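Side-chain contacts in DR2417 (Deinococcus radiodurans, PDB 4XWW), which degrades RNA as a metal-dependent RNase J of the metallo-beta-lactamase superfamily, probably acting as a 5'-3' exonuclease and possibly also as an endonuclease: residues 267-272 with 318-323; 244-249 with 274-279. All coordinates share one frame; numbering follows the deposited sequence.

Contact 1 of 2, residues 267-272 with 318-323. With nucleotides of chain C.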
ATOM      1  N   VAL A 267      27.971  11.547   9.059  1.00 25.72           N
ATOM      2  CA  VAL A 267      27.312  12.710   8.477  1.00 25.57           C
ATOM      3  C   VAL A 267      25.828  12.558   8.731  1.00 24.80           C
ATOM      4  O   VAL A 267      25.240  11.526   8.401  1.00 25.96           O
ATOM      5  CB  VAL A 267      27.526  12.840   6.947  1.00 26.88           C
ATOM      6  CG1 VAL A 267      26.797  14.071   6.409  1.00 28.14           C
ATOM      7  CG2 VAL A 267      28.995  12.925   6.584  1.00 28.47           C
ATOM      8  N   MET A 268      25.227  13.579   9.322  1.00 24.73           N
ATOM      9  CA  MET A 268      23.785  13.593   9.508  1.00 25.89           C
ATOM     10  C   MET A 268      23.190  14.329   8.319  1.00 22.97           C
ATOM     11  O   MET A 268      23.507  15.494   8.080  1.00 31.44           O
ATOM     12  CB  MET A 268      23.408  14.258  10.835  1.00 32.33           C
ATOM     13  CG  MET A 268      24.013  13.580  12.076  1.00 34.82           C
ATOM     14  SD  MET A 268      23.261  11.997  12.526  1.00 31.82           S
ATOM     15  CE  MET A 268      21.789  12.562  13.396  1.00 46.73           C
ATOM     16  N   GLU A 269      22.349  13.639   7.557  1.00 28.19           N
ATOM     17  CA  GLU A 269      21.827  14.187   6.312  1.00 32.03           C
ATOM     18  C   GLU A 269      20.312  14.283   6.335  1.00 27.09           C
ATOM     19  O   GLU A 269      19.623  13.308   6.615  1.00 25.59           O
ATOM     20  CB  GLU A 269      22.258  13.332   5.120  1.00 36.18           C
ATOM     21  CG  GLU A 269      23.686  13.521   4.671  1.00 42.44           C
ATOM     22  CD  GLU A 269      23.863  14.706   3.738  1.00 47.76           C
ATOM     23  OE1 GLU A 269      22.945  15.011   2.941  1.00 53.52           O
ATOM     24  OE2 GLU A 269      24.936  15.325   3.801  1.00 43.65           O
ATOM     25  N   GLY A 270      19.794  15.459   6.006  1.00 29.34           N
ATOM     26  CA  GLY A 270      18.360  15.627   5.900  1.00 25.86           C
ATOM     27  C   GLY A 270      17.948  16.582   6.996  1.00 31.48           C
ATOM     28  O   GLY A 270      18.385  16.439   8.147  1.00 32.19           O
ATOM     29  N   ARG A 271      17.122  17.558   6.632  1.00 29.43           N
ATOM     30  CA  ARG A 271      16.696  18.597   7.571  1.00 36.20           C
ATOM     31  C   ARG A 271      16.216  18.011   8.893  1.00 28.12           C
ATOM     32  O   ARG A 271      16.618  18.454   9.978  1.00 31.42           O
ATOM     33  CB  ARG A 271      15.577  19.446   6.963  1.00 42.87           C
ATOM     34  CG  ARG A 271      15.291  20.699   7.772  1.00 52.96           C
ATOM     35  CD  ARG A 271      13.893  21.248   7.534  1.00 57.38           C
ATOM     36  NE  ARG A 271      13.700  21.768   6.182  1.00 58.25           N
ATOM     37  CZ  ARG A 271      12.973  22.846   5.901  1.00 56.71           C
ATOM     38  NH1 ARG A 271      12.842  23.255   4.646  1.00 57.63           N
ATOM     39  NH2 ARG A 271      12.381  23.520   6.879  1.00 57.04           N
ATOM     40  N   SER A 272      15.365  17.000   8.795  1.00 29.72           N
ATOM     41  CA  SER A 272      14.765  16.405   9.981  1.00 31.37           C
ATOM     42  C   SER A 272      15.801  15.715  10.886  1.00 28.17           C
ATOM     43  O   SER A 272      15.684  15.757  12.109  1.00 28.23           O
ATOM     44  CB  SER A 272      13.669  15.420   9.572  1.00 35.35           C
ATOM     45  OG  SER A 272      12.607  15.438  10.510  1.00 45.48           O
ATOM     46  N   MET A 318      11.451  12.987  -1.728  1.00 25.96           N
ATOM     47  CA  MET A 318      12.257  14.195  -1.570  1.00 30.58           C
ATOM     48  C   MET A 318      13.151  14.176  -0.335  1.00 24.96           C
ATOM     49  O   MET A 318      13.882  15.137  -0.086  1.00 29.89           O
ATOM     50  CB  MET A 318      11.359  15.429  -1.521  1.00 38.81           C
ATOM     51  CG  MET A 318      10.676  15.720  -2.831  1.00 39.50           C
ATOM     52  SD  MET A 318      11.904  15.998  -4.110  1.00 57.10           S
ATOM     53  CE  MET A 318      11.273  14.927  -5.404  1.00 55.35           C
ATOM     54  N   ALA A 319      13.082  13.114   0.460  1.00 24.97           N
ATOM     55  CA  ALA A 319      14.020  12.983   1.567  1.00 25.86           C
ATOM     56  C   ALA A 319      15.348  12.518   0.998  1.00 29.10           C
ATOM     57  O   ALA A 319      15.467  12.296  -0.209  1.00 27.37           O
ATOM     58  CB  ALA A 319      13.510  12.017   2.626  1.00 24.72           C
ATOM     59  N   VAL A 320      16.345  12.363   1.858  1.00 25.09           N
ATOM     60  CA  VAL A 320      17.700  12.141   1.364  1.00 25.86           C
ATOM     61  C   VAL A 320      17.845  10.790   0.669  1.00 25.52           C
ATOM     62  O   VAL A 320      18.350  10.729  -0.462  1.00 22.87           O
ATOM     63  CB  VAL A 320      18.734  12.281   2.513  1.00 28.17           C
ATOM     64  CG1 VAL A 320      20.098  11.772   2.071  1.00 27.44           C
ATOM     65  CG2 VAL A 320      18.822  13.730   2.912  1.00 25.62           C
ATOM     66  N   LEU A 321      17.388   9.722   1.307  1.00 26.18           N
ATOM     67  CA  LEU A 321      17.478   8.417   0.681  1.00 24.20           C
ATOM     68  C   LEU A 321      16.761   8.418  -0.687  1.00 25.68           C
ATOM     69  O   LEU A 321      17.298   7.917  -1.672  1.00 23.65           O
ATOM     70  CB  LEU A 321      16.912   7.338   1.584  1.00 24.17           C
ATOM     71  CG  LEU A 321      17.054   5.950   0.966  1.00 29.61           C
ATOM     72  CD1 LEU A 321      18.523   5.577   0.735  1.00 25.58           C
ATOM     73  CD2 LEU A 321      16.358   4.955   1.852  1.00 29.39           C
ATOM     74  N   GLY A 322      15.561   8.993  -0.747  1.00 23.72           N
ATOM     75  CA  GLY A 322      14.860   9.122  -2.018  1.00 23.53           C
ATOM     76  C   GLY A 322      15.668   9.794  -3.101  1.00 27.36           C
ATOM     77  O   GLY A 322      15.754   9.303  -4.231  1.00 26.16           O
ATOM     78  N   ARG A 323      16.294  10.913  -2.771  1.00 23.24           N
ATOM     79  CA  ARG A 323      17.075  11.603  -3.775  1.00 26.25           C
ATOM     80  C   ARG A 323      18.319  10.802  -4.170  1.00 25.22           C
ATOM     81  O   ARG A 323      18.685  10.776  -5.342  1.00 24.84           O
ATOM     82  CB  ARG A 323      17.444  12.998  -3.291  1.00 26.32           C
ATOM     83  CG  ARG A 323      16.212  13.802  -2.928  1.00 34.00           C
ATOM     84  CD  ARG A 323      16.461  15.277  -3.019  1.00 47.52           C
ATOM     85  NE  ARG A 323      17.630  15.688  -2.250  1.00 54.80           N
ATOM     86  CZ  ARG A 323      17.622  15.928  -0.942  1.00 52.09           C
ATOM     87  NH1 ARG A 323      16.503  15.786  -0.243  1.00 54.50           N
ATOM     88  NH2 ARG A 323      18.736  16.309  -0.332  1.00 43.16           N
TER
ATOM     89  P     U C   6      13.985  15.548   5.004  1.00 31.27           P
ATOM     90  OP1   U C   6      15.226  15.180   4.274  1.00 29.61           O
ATOM     91  OP2   U C   6      14.038  15.986   6.428  1.00 30.62           O
ATOM     92  O5'   U C   6      13.262  16.727   4.205  1.00 33.39           O
ATOM     93  C5'   U C   6      12.839  16.567   2.861  1.00 34.45           C
ATOM     94  C4'   U C   6      11.978  17.725   2.423  1.00 38.67           C
ATOM     95  O4'   U C   6      10.766  17.764   3.222  1.00 40.75           O
ATOM     96  C3'   U C   6      12.592  19.102   2.620  1.00 41.27           C
ATOM     97  O3'   U C   6      13.491  19.462   1.587  1.00 47.62           O
ATOM     98  C2'   U C   6      11.370  20.003   2.725  1.00 47.03           C
ATOM     99  O2'   U C   6      10.812  20.246   1.442  1.00 47.08           O
ATOM    100  C1'   U C   6      10.411  19.104   3.501  1.00 47.12           C
ATOM    101  N1    U C   6      10.501  19.335   4.965  1.00 46.30           N
ATOM    102  C2    U C   6       9.711  20.337   5.501  1.00 56.26           C
ATOM    103  O2    U C   6       8.956  21.014   4.825  1.00 60.84           O
ATOM    104  N3    U C   6       9.833  20.514   6.860  1.00 56.54           N
ATOM    105  C4    U C   6      10.650  19.813   7.724  1.00 58.48           C
ATOM    106  O4    U C   6      10.649  20.093   8.926  1.00 70.62           O
ATOM    107  C5    U C   6      11.438  18.797   7.096  1.00 48.01           C
ATOM    108  C6    U C   6      11.337  18.603   5.777  1.00 42.25           C
ATOM    109  P     U C   7      14.715  20.428   1.908  1.00 55.22           P
ATOM    110  OP1   U C   7      15.636  19.715   2.824  1.00 60.85           O
ATOM    111  OP2   U C   7      14.165  21.746   2.304  1.00 63.36           O
ATOM    112  O5'   U C   7      15.425  20.590   0.492  1.00 58.89           O
ATOM    113  C5'   U C   7      16.095  19.481  -0.130  1.00 58.16           C
ATOM    114  C4'   U C   7      15.773  19.437  -1.606  1.00 59.80           C
ATOM    115  O4'   U C   7      15.785  20.790  -2.141  1.00 63.33           O
ATOM    116  C3'   U C   7      16.758  18.649  -2.461  1.00 66.65           C
ATOM    117  O3'   U C   7      16.097  18.091  -3.590  1.00 74.28           O
ATOM    118  C2'   U C   7      17.744  19.726  -2.894  1.00 66.16           C
ATOM    119  O2'   U C   7      18.436  19.400  -4.080  1.00 71.57           O
ATOM    120  C1'   U C   7      16.805  20.911  -3.120  1.00 62.93           C
ATOM    121  N1    U C   7      17.452  22.229  -2.985  1.00 69.21           N
ATOM    122  C2    U C   7      18.670  22.409  -3.613  1.00 73.54           C
ATOM    123  O2    U C   7      19.222  21.531  -4.254  1.00 74.22           O
ATOM    124  N3    U C   7      19.218  23.658  -3.461  1.00 72.95           N
ATOM    125  C4    U C   7      18.688  24.725  -2.767  1.00 69.48           C
ATOM    126  O4    U C   7      19.309  25.788  -2.723  1.00 66.23           O
ATOM    127  C5    U C   7      17.425  24.463  -2.151  1.00 66.35           C
ATOM    128  C6    U C   7      16.860  23.257  -2.282  1.00 63.47           C
ATOM    129  P     U C   5      11.232  11.616   9.632  1.00 39.71           P
ATOM    130  OP1   U C   5      10.777  10.298   9.138  1.00 60.38           O
ATOM    131  OP2   U C   5      12.577  11.750  10.227  1.00 52.98           O
ATOM    132  O5'   U C   5      11.122  12.660   8.437  1.00 48.16           O
ATOM    133  C5'   U C   5      11.940  12.492   7.270  1.00 42.40           C
ATOM    134  C4'   U C   5      11.249  13.039   6.047  1.00 30.74           C
ATOM    135  O4'   U C   5       9.835  13.245   6.310  1.00 32.63           O
ATOM    136  C3'   U C   5      11.720  14.405   5.582  1.00 35.97           C
ATOM    137  O3'   U C   5      12.954  14.342   4.882  1.00 29.43           O
ATOM    138  C2'   U C   5      10.550  14.843   4.715  1.00 34.63           C
ATOM    139  O2'   U C   5      10.530  14.206   3.456  1.00 34.51           O
ATOM    140  C1'   U C   5       9.372  14.359   5.559  1.00 38.22           C
ATOM    141  N1    U C   5       8.895  15.392   6.490  1.00 41.43           N
ATOM    142  C2    U C   5       8.025  16.342   5.991  1.00 54.70           C
ATOM    143  O2    U C   5       7.632  16.337   4.838  1.00 57.84           O
ATOM    144  N3    U C   5       7.627  17.289   6.899  1.00 57.01           N
ATOM    145  C4    U C   5       8.003  17.394   8.219  1.00 55.96           C
ATOM    146  O4    U C   5       7.553  18.310   8.909  1.00 62.35           O
ATOM    147  C5    U C   5       8.914  16.380   8.658  1.00 44.84           C
ATOM    148  C6    U C   5       9.325  15.441   7.797  1.00 46.60           C
TER
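Val320 packs its CG2 methyl against the backbone of Gly270, 3.6 Å from Gly270 CA. This is the tight part of the contact. The other methyl, CG1, lies 4.0 Å from Glu269 CB. Val320 CG1 is anti to the backbone N (chi1 168°), which puts CG2 on the Gly270 backbone and CG1 beside Glu269. No hydrogen bond joins the two segments. Glu269 OE1 makes a weak hydrogen bond to His329. Gly270 and Ala319 are both N-caps, of helices 271-282 and 320-326. Strand 265-269 is an edge of the parallel five-stranded sheet in the beta-CASP region. The contact sets the end of that strand and the start of helix 271-282 against the start of helix 320-326. The looser side is polar and filled by RNA of chain C. Ser272 N donates to OP2 of U6 (2.9 Å), at the start of its helix, where the dipole would probably favour a phosphate. The exposed Arg271 reaches further along the RNA. Its NH1 gives an almost straight bond (177°) to OP2 of U7, 3.1 Å away and in the guanidinium plane. U6 N3 lies over one face of the same guanidinium, toward its rim. On the other segment, Arg323 NH1 donates to Met318 O at 2.7 Å. That oxygen lies in the guanidinium plane, but the donor stands above the carbonyl plane.

Contact 2 of 2, residues 244-249 with 274-279. With nucleotides of chain C.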
ATOM      1  N   THR A 244      16.737   5.727   9.168  1.00 17.84           N
ATOM      2  CA  THR A 244      15.845   5.290  10.212  1.00 16.87           C
ATOM      3  C   THR A 244      14.973   6.521  10.494  1.00 15.34           C
ATOM      4  O   THR A 244      15.151   7.547   9.838  1.00 19.28           O
ATOM      5  CB  THR A 244      16.634   4.816  11.449  1.00 22.72           C
ATOM      6  OG1 THR A 244      15.768   4.176  12.382  1.00 22.63           O
ATOM      7  CG2 THR A 244      17.353   5.989  12.098  1.00 18.20           C
ATOM      8  N   PHE A 245      14.024   6.444  11.425  1.00 19.13           N
ATOM      9  CA  PHE A 245      13.276   7.648  11.804  1.00 20.88           C
ATOM     10  C   PHE A 245      14.239   8.654  12.424  1.00 18.43           C
ATOM     11  O   PHE A 245      15.066   8.265  13.232  1.00 21.69           O
ATOM     12  CB  PHE A 245      12.153   7.314  12.805  1.00 22.20           C
ATOM     13  CG  PHE A 245      11.343   6.103  12.434  1.00 39.37           C
ATOM     14  CD1 PHE A 245      10.584   6.089  11.281  1.00 50.13           C
ATOM     15  CD2 PHE A 245      11.337   4.979  13.250  1.00 57.94           C
ATOM     16  CE1 PHE A 245       9.838   4.972  10.939  1.00 51.90           C
ATOM     17  CE2 PHE A 245      10.590   3.859  12.917  1.00 56.89           C
ATOM     18  CZ  PHE A 245       9.842   3.856  11.762  1.00 53.16           C
ATOM     19  N   ALA A 246      14.142   9.945  12.088  1.00 19.70           N
ATOM     20  CA  ALA A 246      15.079  10.932  12.655  1.00 21.55           C
ATOM     21  C   ALA A 246      14.945  11.048  14.174  1.00 16.28           C
ATOM     22  O   ALA A 246      15.873  11.456  14.857  1.00 21.98           O
ATOM     23  CB  ALA A 246      14.884  12.302  12.018  1.00 32.46           C
ATOM     24  N   SER A 247      13.789  10.654  14.685  1.00 21.41           N
ATOM     25  CA  SER A 247      13.531  10.728  16.117  1.00 21.05           C
ATOM     26  C   SER A 247      13.927   9.467  16.890  1.00 18.77           C
ATOM     27  O   SER A 247      13.706   9.384  18.105  1.00 19.52           O
ATOM     28  CB  SER A 247      12.055  11.028  16.357  1.00 20.60           C
ATOM     29  OG  SER A 247      11.237   9.922  16.025  1.00 21.07           O
ATOM     30  N   GLN A 248      14.502   8.473  16.202  1.00 15.65           N
ATOM     31  CA  GLN A 248      14.894   7.249  16.892  1.00 14.05           C
ATOM     32  C   GLN A 248      16.236   7.506  17.540  1.00 15.29           C
ATOM     33  O   GLN A 248      17.271   7.017  17.086  1.00 19.33           O
ATOM     34  CB  GLN A 248      14.977   6.039  15.953  1.00 19.38           C
ATOM     35  CG  GLN A 248      14.168   4.822  16.443  1.00 19.19           C
ATOM     36  CD  GLN A 248      14.589   4.252  17.816  1.00 22.95           C
ATOM     37  OE1 GLN A 248      15.412   4.823  18.549  1.00 17.78           O
ATOM     38  NE2 GLN A 248      13.996   3.116  18.166  1.00 22.01           N
ATOM     39  N   VAL A 249      16.205   8.289  18.609  1.00 16.39           N
ATOM     40  CA  VAL A 249      17.431   8.735  19.245  1.00 19.31           C
ATOM     41  C   VAL A 249      18.269   7.589  19.789  1.00 19.33           C
ATOM     42  O   VAL A 249      19.487   7.632  19.656  1.00 21.22           O
ATOM     43  CB  VAL A 249      17.139   9.731  20.393  1.00 19.09           C
ATOM     44  CG1 VAL A 249      18.442  10.227  20.978  1.00 23.07           C
ATOM     45  CG2 VAL A 249      16.300  10.911  19.865  1.00 20.17           C
ATOM     46  N   ILE A 274      18.927  16.612  11.322  1.00 32.15           N
ATOM     47  CA  ILE A 274      19.614  17.698  12.015  1.00 29.71           C
ATOM     48  C   ILE A 274      18.734  18.273  13.130  1.00 37.44           C
ATOM     49  O   ILE A 274      19.214  18.588  14.222  1.00 33.28           O
ATOM     50  CB  ILE A 274      20.018  18.794  11.019  1.00 33.59           C
ATOM     51  CG1 ILE A 274      21.050  18.227  10.040  1.00 35.94           C
ATOM     52  CG2 ILE A 274      20.578  20.011  11.736  1.00 34.92           C
ATOM     53  CD1 ILE A 274      21.016  18.855   8.665  1.00 51.68           C
ATOM     54  N   LYS A 275      17.438  18.365  12.857  1.00 36.04           N
ATOM     55  CA  LYS A 275      16.496  18.920  13.816  1.00 34.06           C
ATOM     56  C   LYS A 275      16.383  18.069  15.077  1.00 33.46           C
ATOM     57  O   LYS A 275      16.501  18.591  16.179  1.00 32.66           O
ATOM     58  CB  LYS A 275      15.107  19.086  13.188  1.00 35.83           C
ATOM     59  CG  LYS A 275      14.035  19.479  14.206  1.00 41.00           C
ATOM     60  CD  LYS A 275      12.649  19.533  13.593  1.00 47.97           C
ATOM     61  CE  LYS A 275      11.741  18.479  14.199  1.00 56.31           C
ATOM     62  NZ  LYS A 275      11.161  17.604  13.141  1.00 57.92           N
ATOM     63  N   TYR A 276      16.144  16.767  14.925  1.00 26.18           N
ATOM     64  CA  TYR A 276      16.002  15.904  16.095  1.00 24.40           C
ATOM     65  C   TYR A 276      17.323  15.753  16.833  1.00 26.78           C
ATOM     66  O   TYR A 276      17.337  15.695  18.069  1.00 31.36           O
ATOM     67  CB  TYR A 276      15.434  14.530  15.722  1.00 26.25           C
ATOM     68  CG  TYR A 276      13.941  14.572  15.568  1.00 26.40           C
ATOM     69  CD1 TYR A 276      13.107  14.462  16.674  1.00 27.35           C
ATOM     70  CD2 TYR A 276      13.362  14.775  14.327  1.00 33.48           C
ATOM     71  CE1 TYR A 276      11.730  14.531  16.538  1.00 31.79           C
ATOM     72  CE2 TYR A 276      11.987  14.833  14.180  1.00 35.41           C
ATOM     73  CZ  TYR A 276      11.178  14.716  15.285  1.00 33.59           C
ATOM     74  OH  TYR A 276       9.814  14.791  15.121  1.00 31.25           O
ATOM     75  N   ALA A 277      18.424  15.721  16.088  1.00 28.42           N
ATOM     76  CA  ALA A 277      19.744  15.604  16.696  1.00 29.01           C
ATOM     77  C   ALA A 277      20.001  16.821  17.595  1.00 32.72           C
ATOM     78  O   ALA A 277      20.574  16.702  18.685  1.00 29.82           O
ATOM     79  CB  ALA A 277      20.829  15.482  15.632  1.00 28.83           C
ATOM     80  N   GLN A 278      19.559  17.986  17.129  1.00 26.18           N
ATOM     81  CA  GLN A 278      19.728  19.217  17.888  1.00 28.42           C
ATOM     82  C   GLN A 278      18.968  19.150  19.200  1.00 25.58           C
ATOM     83  O   GLN A 278      19.527  19.443  20.252  1.00 30.88           O
ATOM     84  CB  GLN A 278      19.266  20.425  17.080  1.00 36.80           C
ATOM     85  CG  GLN A 278      20.313  20.958  16.133  1.00 47.13           C
ATOM     86  CD  GLN A 278      19.809  22.138  15.329  1.00 63.30           C
ATOM     87  OE1 GLN A 278      18.719  22.656  15.580  1.00 72.19           O
ATOM     88  NE2 GLN A 278      20.601  22.570  14.351  1.00 60.53           N
ATOM     89  N   ALA A 279      17.699  18.751  19.124  1.00 27.47           N
ATOM     90  CA  ALA A 279      16.851  18.620  20.301  1.00 29.19           C
ATOM     91  C   ALA A 279      17.367  17.542  21.253  1.00 28.46           C
ATOM     92  O   ALA A 279      17.372  17.746  22.465  1.00 27.12           O
ATOM     93  CB  ALA A 279      15.410  18.311  19.884  1.00 28.43           C
TER
ATOM     94  P     U C   4       8.118  11.073  14.584  1.00 32.63           P
ATOM     95  OP1   U C   4       9.450  10.897  15.205  1.00 51.59           O
ATOM     96  OP2   U C   4       6.950  11.409  15.428  1.00 40.02           O
ATOM     97  O5'   U C   4       8.303  12.174  13.448  1.00 60.35           O
ATOM     98  C5'   U C   4       7.332  12.347  12.407  1.00 58.56           C
ATOM     99  C4'   U C   4       7.797  11.674  11.138  1.00 45.63           C
ATOM    100  O4'   U C   4       6.648  11.480  10.267  1.00 55.98           O
ATOM    101  C3'   U C   4       8.819  12.450  10.307  1.00 57.15           C
ATOM    102  O3'   U C   4      10.159  12.145  10.696  1.00 73.05           O
ATOM    103  C2'   U C   4       8.428  12.074   8.882  1.00 55.73           C
ATOM    104  O2'   U C   4       8.832  10.780   8.490  1.00 59.19           O
ATOM    105  C1'   U C   4       6.908  12.055   9.003  1.00 58.03           C
ATOM    106  N1    U C   4       6.306  13.395   8.977  1.00 51.35           N
ATOM    107  C2    U C   4       5.718  13.811   7.799  1.00 56.80           C
ATOM    108  O2    U C   4       5.679  13.119   6.798  1.00 58.71           O
ATOM    109  N3    U C   4       5.174  15.070   7.841  1.00 61.06           N
ATOM    110  C4    U C   4       5.158  15.939   8.911  1.00 58.03           C
ATOM    111  O4    U C   4       4.627  17.043   8.789  1.00 63.48           O
ATOM    112  C5    U C   4       5.787  15.434  10.093  1.00 50.20           C
ATOM    113  C6    U C   4       6.326  14.209  10.086  1.00 52.94           C
ATOM    114  P     U C   5      11.232  11.616   9.632  1.00 39.71           P
ATOM    115  OP1   U C   5      10.777  10.298   9.138  1.00 60.38           O
ATOM    116  OP2   U C   5      12.577  11.750  10.227  1.00 52.98           O
ATOM    117  O5'   U C   5      11.122  12.660   8.437  1.00 48.16           O
ATOM    118  C5'   U C   5      11.940  12.492   7.270  1.00 42.40           C
ATOM    119  C4'   U C   5      11.249  13.039   6.047  1.00 30.74           C
ATOM    120  O4'   U C   5       9.835  13.245   6.310  1.00 32.63           O
ATOM    121  C3'   U C   5      11.720  14.405   5.582  1.00 35.97           C
ATOM    122  O3'   U C   5      12.954  14.342   4.882  1.00 29.43           O
ATOM    123  C2'   U C   5      10.550  14.843   4.715  1.00 34.63           C
ATOM    124  O2'   U C   5      10.530  14.206   3.456  1.00 34.51           O
ATOM    125  C1'   U C   5       9.372  14.359   5.559  1.00 38.22           C
ATOM    126  N1    U C   5       8.895  15.392   6.490  1.00 41.43           N
ATOM    127  C2    U C   5       8.025  16.342   5.991  1.00 54.70           C
ATOM    128  O2    U C   5       7.632  16.337   4.838  1.00 57.84           O
ATOM    129  N3    U C   5       7.627  17.289   6.899  1.00 57.01           N
ATOM    130  C4    U C   5       8.003  17.394   8.219  1.00 55.96           C
ATOM    131  O4    U C   5       7.553  18.310   8.909  1.00 62.35           O
ATOM    132  C5    U C   5       8.914  16.380   8.658  1.00 44.84           C
ATOM    133  C6    U C   5       9.325  15.441   7.797  1.00 46.60           C
TER
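The loop 244-249 passes beside helix 271-282, with Ser247 CA 5.7 Å from Tyr276 CA, and makes a type I beta turn from Phe245 to Gln248. Tyr276 carries nearly all of the contact from the helix side. Its ring receives Ser247 CB over one face, in a CH-pi contact 3.8 Å from the ring centroid and 23° off the normal. The CB is shifted toward the rim, nearest to Tyr276 CE1. Ala246 CB approaches the ring obliquely, 3.7 Å from Tyr276 CD2. Ala246 O also comes within 3.2 Å of Tyr276 CB. With CG beside its own backbone N (chi1 -81°), Tyr276 extends its ring along the loop toward the RNA. No hydrogen bond crosses between the two segments; the contact is CH-pi and apolar packing.

The loop follows strand 240-243 of the parallel sheet in the beta-CASP region and leads into helix 249-261. Gln248 is the N-cap of that helix, and its OE1 accepts a hydrogen bond from Arg251 N. The turn also faces the bound RNA. Ala246 N donates to OP2 of U5 of chain C at 3.0 Å, with an angle of 150° at the hydrogen. Tyr276 OH ends 3.5 Å from O5' of U4 of chain C. The approach of Ser247 to the U4 phosphate is too close in the model to interpret. The Ser247 side chain is about 4 Å from that of His86, a ligand of a zinc ion. Phe245 belongs to a UMP site seen in this protein. Outside the contact, Tyr276 also touches Leu114 of helix 109-122.

Overall arrangement
Contacts 1 and 2 share helix 271-282, whose N-terminal end enters contact 1 and whose next turns enter contact 2. Their centres are 12 Å apart, and their segments alternate along the chain. They also touch directly: Ser272 O is 3.5 Å from Ala246 CB, and Met268 CE is 3.8 Å from Ala277 CB. Together they line one path of RNA. Contact 2 holds the phosphate of U5 and borders U4, while contact 1 binds the phosphates of U6 and U7. Contact 2 is the one near the zinc site: the side chain of Ser247 is about 8 Å from a zinc ion. Contact 1 lies away from the annotated sites.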